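Local coordinates for DNA mismatch repair protein MutS (Thermus aquaticus, PDB 1EWQ) that binds mismatched DNA as a dimer, has a weak ATPase activity and takes part in DNA mismatch repair, possibly as the mismatch-recognition component, at residues Arg343-Pro346 with Lys347-Gly350; Glu427-Arg430 with Glu431-Gly434; Leu661-Val664 with Gly665-Thr668. One frame throughout, in Å; residues are numbered along the deposited sequence.

Interaction 1 of 3, residues Arg343-Pro346 with Lys347-Gly350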
loop_
_atom_site.group_PDB
_atom_site.type_symbol
_atom_site.label_atom_id
_atom_site.label_comp_id
_atom_site.label_asym_id
_atom_site.label_seq_id
_atom_site.Cartn_x
_atom_site.Cartn_y
_atom_site.Cartn_z
ATOM N N ARG C 343 32.350 -9.662 6.568
ATOM C CA ARG C 343 31.572 -8.975 5.549
ATOM C C ARG C 343 31.871 -7.481 5.431
ATOM O O ARG C 343 31.379 -6.831 4.510
ATOM C CB ARG C 343 30.085 -9.108 5.829
ATOM C CG ARG C 343 29.543 -10.495 5.800
ATOM C CD ARG C 343 28.042 -10.413 5.882
ATOM N NE ARG C 343 27.408 -11.723 5.859
ATOM C CZ ARG C 343 26.274 -11.963 5.215
ATOM N NH1 ARG C 343 25.683 -10.976 4.554
ATOM N NH2 ARG C 343 25.731 -13.176 5.236
ATOM N N ALA C 344 32.637 -6.931 6.367
ATOM C CA ALA C 344 32.959 -5.511 6.342
ATOM C C ALA C 344 33.485 -5.051 4.979
ATOM O O ALA C 344 34.396 -5.658 4.408
ATOM C CB ALA C 344 33.967 -5.189 7.422
ATOM N N SER C 345 32.906 -3.958 4.484
ATOM C CA SER C 345 33.244 -3.374 3.190
ATOM C C SER C 345 34.217 -2.206 3.285
ATOM O O SER C 345 34.449 -1.652 4.357
ATOM C CB SER C 345 31.972 -2.856 2.521
ATOM O OG SER C 345 31.523 -1.681 3.184
ATOM N N PRO C 346 34.805 -1.816 2.152
ATOM C CA PRO C 346 35.723 -0.685 2.260
ATOM C C PRO C 346 34.951 0.547 2.740
ATOM O O PRO C 346 35.515 1.449 3.348
ATOM C CB PRO C 346 36.292 -0.549 0.842
ATOM C CG PRO C 346 35.361 -1.375 -0.025
ATOM C CD PRO C 346 34.937 -2.491 0.854
ATOM N N LYS C 347 33.651 0.559 2.478
ATOM C CA LYS C 347 32.800 1.658 2.907
ATOM C C LYS C 347 32.682 1.624 4.440
ATOM O O LYS C 347 32.714 2.667 5.112
ATOM C CB LYS C 347 31.411 1.516 2.291
ATOM C CG LYS C 347 30.604 2.791 2.306
ATOM C CD LYS C 347 31.093 3.727 1.193
ATOM C CE LYS C 347 30.855 3.110 -0.191
ATOM N NZ LYS C 347 31.252 4.042 -1.293
ATOM N N ASP C 348 32.550 0.421 4.994
ATOM C CA ASP C 348 32.447 0.291 6.441
ATOM C C ASP C 348 33.707 0.819 7.106
ATOM O O ASP C 348 33.623 1.484 8.133
ATOM C CB ASP C 348 32.208 -1.167 6.847
ATOM C CG ASP C 348 30.841 -1.666 6.426
ATOM O OD1 ASP C 348 29.860 -0.926 6.627
ATOM O OD2 ASP C 348 30.741 -2.790 5.898
ATOM N N LEU C 349 34.872 0.539 6.524
ATOM C CA LEU C 349 36.132 1.017 7.110
ATOM C C LEU C 349 36.234 2.543 7.076
ATOM O O LEU C 349 36.838 3.152 7.958
ATOM C CB LEU C 349 37.340 0.400 6.390
ATOM C CG LEU C 349 37.453 -1.134 6.464
ATOM C CD1 LEU C 349 38.683 -1.593 5.703
ATOM C CD2 LEU C 349 37.537 -1.589 7.913
ATOM N N GLY C 350 35.647 3.160 6.053
ATOM C CA GLY C 350 35.685 4.608 5.967
ATOM C C GLY C 350 34.857 5.164 7.106
ATOM O O GLY C 350 35.305 6.037 7.856
#
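S345 and D348 bond to each other in both directions and form a capping box. S345 is the N-cap of the helix that continues through 347-350. Its OG takes the amide hydrogen of D348, with D348 N 3.0 Å from S345 OG. In return the carboxylate of D348 folds back to S345. S345 N gives its hydrogen to D348 OD2 at 2.8 Å, and the bond is nearly straight at 173°. That oxygen is met on its anti side, somewhat out of the carboxylate plane. The side chain of D348 reaches back because its CG stands beside its own backbone N (chi1 -68°). S345 OG sits between its backbone N and carbonyl carbon (chi1 72°), which turns it to the D348 amide. Two backbone amides thus find side-chain acceptors: that of S345 and that of D348. The next amides use main-chain carbonyls. L349 N bonds to S345 O at 3.1 Å, and G350 N bonds to P346 O at 3.2 Å. P346 has no N-H to satisfy, which suits the first turn of a helix. D348 OD2 also forms a salt bridge with R338 of helix 332-340, which gives its charge a partner. The box therefore starts helix 346-366 where the chain turns out of helix 332-340. P346 and L349 pack against F503 of helix 479-511, and A344 O accepts from R507 of that helix.

Interaction 2 of 3, residues Glu427-Arg430 with Glu431-Gly434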
loop_
_atom_site.group_PDB
_atom_site.type_symbol
_atom_site.label_atom_id
_atom_site.label_comp_id
_atom_site.label_asym_id
_atom_site.label_seq_id
_atom_site.Cartn_x
_atom_site.Cartn_y
_atom_site.Cartn_z
ATOM N N GLU C 427 52.854 11.555 -29.860
ATOM C CA GLU C 427 53.678 12.688 -30.252
ATOM C C GLU C 427 54.793 12.292 -31.219
ATOM O O GLU C 427 55.110 13.035 -32.144
ATOM C CB GLU C 427 54.265 13.360 -29.011
ATOM C CG GLU C 427 54.798 14.741 -29.300
ATOM C CD GLU C 427 53.806 15.581 -30.098
ATOM O OE1 GLU C 427 52.726 15.919 -29.554
ATOM O OE2 GLU C 427 54.105 15.891 -31.275
ATOM N N ARG C 428 55.378 11.118 -31.010
ATOM C CA ARG C 428 56.431 10.638 -31.893
ATOM C C ARG C 428 55.867 10.441 -33.303
ATOM O O ARG C 428 56.435 10.925 -34.288
ATOM C CB ARG C 428 56.989 9.302 -31.399
ATOM C CG ARG C 428 58.188 8.815 -32.207
ATOM C CD ARG C 428 58.562 7.377 -31.886
ATOM N NE ARG C 428 57.635 6.427 -32.496
ATOM C CZ ARG C 428 57.676 5.111 -32.303
ATOM N NH1 ARG C 428 58.602 4.584 -31.510
ATOM N NH2 ARG C 428 56.787 4.322 -32.902
ATOM N N GLU C 429 54.741 9.736 -33.390
ATOM C CA GLU C 429 54.122 9.457 -34.676
ATOM C C GLU C 429 53.568 10.674 -35.421
ATOM O O GLU C 429 53.570 10.686 -36.651
ATOM C CB GLU C 429 53.040 8.391 -34.514
ATOM C CG GLU C 429 53.616 7.007 -34.256
ATOM C CD GLU C 429 54.633 6.598 -35.311
ATOM O OE1 GLU C 429 54.253 6.440 -36.488
ATOM O OE2 GLU C 429 55.819 6.437 -34.962
ATOM N N ARG C 430 53.099 11.688 -34.694
ATOM C CA ARG C 430 52.586 12.892 -35.341
ATOM C C ARG C 430 53.701 13.551 -36.139
ATOM O O ARG C 430 53.481 14.029 -37.256
ATOM C CB ARG C 430 52.058 13.898 -34.316
ATOM C CG ARG C 430 50.723 13.534 -33.685
ATOM C CD ARG C 430 50.172 14.682 -32.839
ATOM N NE ARG C 430 48.897 14.335 -32.218
ATOM C CZ ARG C 430 48.177 15.157 -31.457
ATOM N NH1 ARG C 430 48.598 16.391 -31.211
ATOM N NH2 ARG C 430 47.031 14.738 -30.933
ATOM N N GLU C 431 54.903 13.572 -35.565
ATOM C CA GLU C 431 56.045 14.186 -36.229
ATOM C C GLU C 431 56.607 13.296 -37.341
ATOM O O GLU C 431 56.929 13.778 -38.425
ATOM C CB GLU C 431 57.137 14.524 -35.203
ATOM C CG GLU C 431 58.252 15.421 -35.754
ATOM C CD GLU C 431 57.735 16.744 -36.302
ATOM O OE1 GLU C 431 56.793 16.728 -37.126
ATOM O OE2 GLU C 431 58.276 17.806 -35.918
ATOM N N ARG C 432 56.726 12.000 -37.079
ATOM C CA ARG C 432 57.226 11.080 -38.101
ATOM C C ARG C 432 56.345 11.134 -39.357
ATOM O O ARG C 432 56.831 11.360 -40.467
ATOM C CB ARG C 432 57.226 9.638 -37.587
ATOM C CG ARG C 432 58.283 9.287 -36.556
ATOM C CD ARG C 432 58.158 7.807 -36.212
ATOM N NE ARG C 432 59.298 7.299 -35.452
ATOM C CZ ARG C 432 59.535 6.005 -35.237
ATOM N NH1 ARG C 432 58.703 5.085 -35.723
ATOM N NH2 ARG C 432 60.616 5.625 -34.555
ATOM N N THR C 433 55.046 10.918 -39.163
ATOM C CA THR C 433 54.088 10.897 -40.261
ATOM C C THR C 433 53.690 12.269 -40.771
ATOM O O THR C 433 53.268 12.403 -41.915
ATOM C CB THR C 433 52.785 10.173 -39.858
ATOM O OG1 THR C 433 52.051 10.986 -38.932
ATOM C CG2 THR C 433 53.095 8.822 -39.223
ATOM N N GLY C 434 53.810 13.285 -39.923
ATOM C CA GLY C 434 53.429 14.626 -40.327
ATOM C C GLY C 434 51.921 14.824 -40.291
ATOM O O GLY C 434 51.408 15.804 -40.820
#
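R428 O accepts a hydrogen bond from R432 N at 3.0 Å in the carbonyl plane, an i to i+4 bond in the last turns of helix 406-433, and G434, with positive phi, is the first residue to leave helical angles. One turn apart, the guanidinium groups of R428 and R432 lie flat on each other. Their centres are 3.6 Å apart and their planes differ by 7°. R428 NE sits over the centre of the R432 group. The chain of R428 bends at chi3 (76°), while that of R432 runs extended to NE, and this lays one group over the other. E429 OE2 serves both arginines. R428 grips it side-on with two nitrogens, NE and NH2, each 3.1 Å from OE2. R432 NH1 makes a longer salt bridge to the same oxygen at 3.3 Å, with the carboxylate turned 77° to its guanidinium plane. The other oxygen, E429 OE1, bonds to Y464. In the backbone, E429 O takes two hydrogens from T433, through N and through OG1 at 2.8 Å, from opposite faces of its plane. An alanine in place of R428 would probably leave E429 OE2 without its two-nitrogen grip and R432 without the flat group stacked on it. Two like charges this close would repel on their own. The shared carboxylate probably offsets that repulsion and lets the stack form on this surface.

Interaction 3 of 3, residues Leu661-Val664 with Gly665-Thr668. With SO4 (sulfate ion), chain I.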
loop_
_atom_site.group_PDB
_atom_site.type_symbol
_atom_site.label_atom_id
_atom_site.label_comp_id
_atom_site.label_asym_id
_atom_site.label_seq_id
_atom_site.Cartn_x
_atom_site.Cartn_y
_atom_site.Cartn_z
ATOM N N LEU C 661 -9.878 1.879 32.706
ATOM C CA LEU C 661 -11.117 1.386 32.112
ATOM C C LEU C 661 -11.905 2.523 31.488
ATOM O O LEU C 661 -12.106 3.575 32.092
ATOM C CB LEU C 661 -11.971 0.658 33.149
ATOM C CG LEU C 661 -11.307 -0.491 33.922
ATOM C CD1 LEU C 661 -12.362 -1.169 34.798
ATOM C CD2 LEU C 661 -10.670 -1.491 32.960
ATOM N N ASP C 662 -12.355 2.280 30.265
ATOM C CA ASP C 662 -13.091 3.256 29.474
ATOM C C ASP C 662 -14.486 2.725 29.151
ATOM O O ASP C 662 -14.663 1.948 28.215
ATOM C CB ASP C 662 -12.289 3.521 28.191
ATOM C CG ASP C 662 -12.952 4.515 27.253
ATOM O OD1 ASP C 662 -13.148 4.160 26.059
ATOM O OD2 ASP C 662 -13.255 5.643 27.692
ATOM N N GLU C 663 -15.465 3.136 29.955
ATOM C CA GLU C 663 -16.864 2.755 29.768
ATOM C C GLU C 663 -17.160 1.246 29.780
ATOM O O GLU C 663 -17.948 0.737 28.974
ATOM C CB GLU C 663 -17.401 3.401 28.480
ATOM C CG GLU C 663 -17.044 4.894 28.351
ATOM C CD GLU C 663 -17.721 5.590 27.175
ATOM O OE1 GLU C 663 -17.785 4.999 26.081
ATOM O OE2 GLU C 663 -18.177 6.740 27.338
ATOM N N VAL C 664 -16.529 0.529 30.701
ATOM C CA VAL C 664 -16.767 -0.903 30.834
ATOM C C VAL C 664 -18.218 -1.083 31.299
ATOM O O VAL C 664 -18.650 -0.452 32.272
ATOM C CB VAL C 664 -15.769 -1.527 31.853
ATOM C CG1 VAL C 664 -16.252 -2.890 32.333
ATOM C CG2 VAL C 664 -14.411 -1.675 31.191
ATOM N N GLY C 665 -18.970 -1.918 30.583
ATOM C CA GLY C 665 -20.370 -2.156 30.919
ATOM C C GLY C 665 -21.302 -1.907 29.742
ATOM O O GLY C 665 -22.441 -2.373 29.717
ATOM N N ARG C 666 -20.810 -1.146 28.770
ATOM C CA ARG C 666 -21.546 -0.814 27.547
ATOM C C ARG C 666 -21.794 -2.098 26.744
ATOM O O ARG C 666 -21.140 -3.114 26.957
ATOM C CB ARG C 666 -20.694 0.109 26.668
ATOM C CG ARG C 666 -19.326 -0.542 26.424
ATOM C CD ARG C 666 -18.567 -0.095 25.181
ATOM N NE ARG C 666 -18.118 1.286 25.241
ATOM C CZ ARG C 666 -17.016 1.735 24.645
ATOM N NH1 ARG C 666 -16.242 0.908 23.956
ATOM N NH2 ARG C 666 -16.703 3.020 24.714
ATOM N N GLY C 667 -22.731 -2.033 25.809
ATOM C CA GLY C 667 -22.999 -3.176 24.962
ATOM C C GLY C 667 -24.087 -4.146 25.373
ATOM O O GLY C 667 -24.297 -5.134 24.675
ATOM N N THR C 668 -24.767 -3.894 26.488
ATOM C CA THR C 668 -25.835 -4.790 26.922
ATOM C C THR C 668 -27.054 -4.016 27.426
ATOM O O THR C 668 -27.233 -2.843 27.099
ATOM C CB THR C 668 -25.335 -5.753 28.025
ATOM O OG1 THR C 668 -26.357 -6.717 28.325
ATOM C CG2 THR C 668 -24.956 -4.987 29.279
HETATM S S SO4 I . -29.016 -8.653 26.724
HETATM O O1 SO4 I . -27.721 -8.517 26.028
HETATM O O2 SO4 I . -29.501 -10.036 26.578
HETATM O O3 SO4 I . -28.830 -8.336 28.158
HETATM O O4 SO4 I . -30.011 -7.725 26.148
HETATM O O HOH W 1 -14.558 3.828 23.497
#
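E663 OE1 and R666 NH2 make the shortest polar bond between the two segments, a salt bridge of 2.6 Å. The hydrogen bond within it is fairly straight at 160°. It uses the anti lone pair of OE1, and the oxygen lies at the edge of the guanidinium, in its plane. The two flat groups are turned 80° to each other. R666 curls back to E663 through a bend at chi3 (67°). The extended chain of E663 runs out to meet it. The backbone closes the same loop weakly, with R666 N 3.4 Å from E663 O. D662 sits differently. Its OD1 is 4.0 Å from R666 NH2, a long salt bridge held by charge alone, since no N-H points at OD1. A water accepts from R666 NH2 at 2.6 Å and donates to D662 OD1 at 2.9 Å. G627 N also donates to that oxygen, and R666 NH1 pairs with E642 on helix 638-652. Further along the loop, T668 OG1 bonds weakly to a sulfate, probably from the crystallisation liquor, also bound by H696 of the second subunit and Y737 of the second subunit. D662 ends strand 657-662 and E663 follows it, consistent with the Walker B Asp-Glu pair of P-loop ATPases. E663 lies beside N585 of the predicted ATP site. R666 thus ties both acids to the following loop, directly to E663 and by charge and water to D662.

Overall arrangement
The three contacts follow one another along the chain and none touches another. Interactions 1 and 2 both lie in the MutS domain III range, with centres 48 Å apart, and both involve helix ends: one starts helix 346-366, the other closes helix 406-433. Their nearest atoms are about 18 Å and 15 Å from the bound DNA. Interaction 3 belongs to the domain V range, across the chain's centre from both. Its centre is 58 Å from that of interaction 1 and 99 Å from that of interaction 2. It borders the predicted ATP site, yet its nearest atom is about 52 Å from the DNA. The predicted nucleotide site is therefore probably far from the DNA.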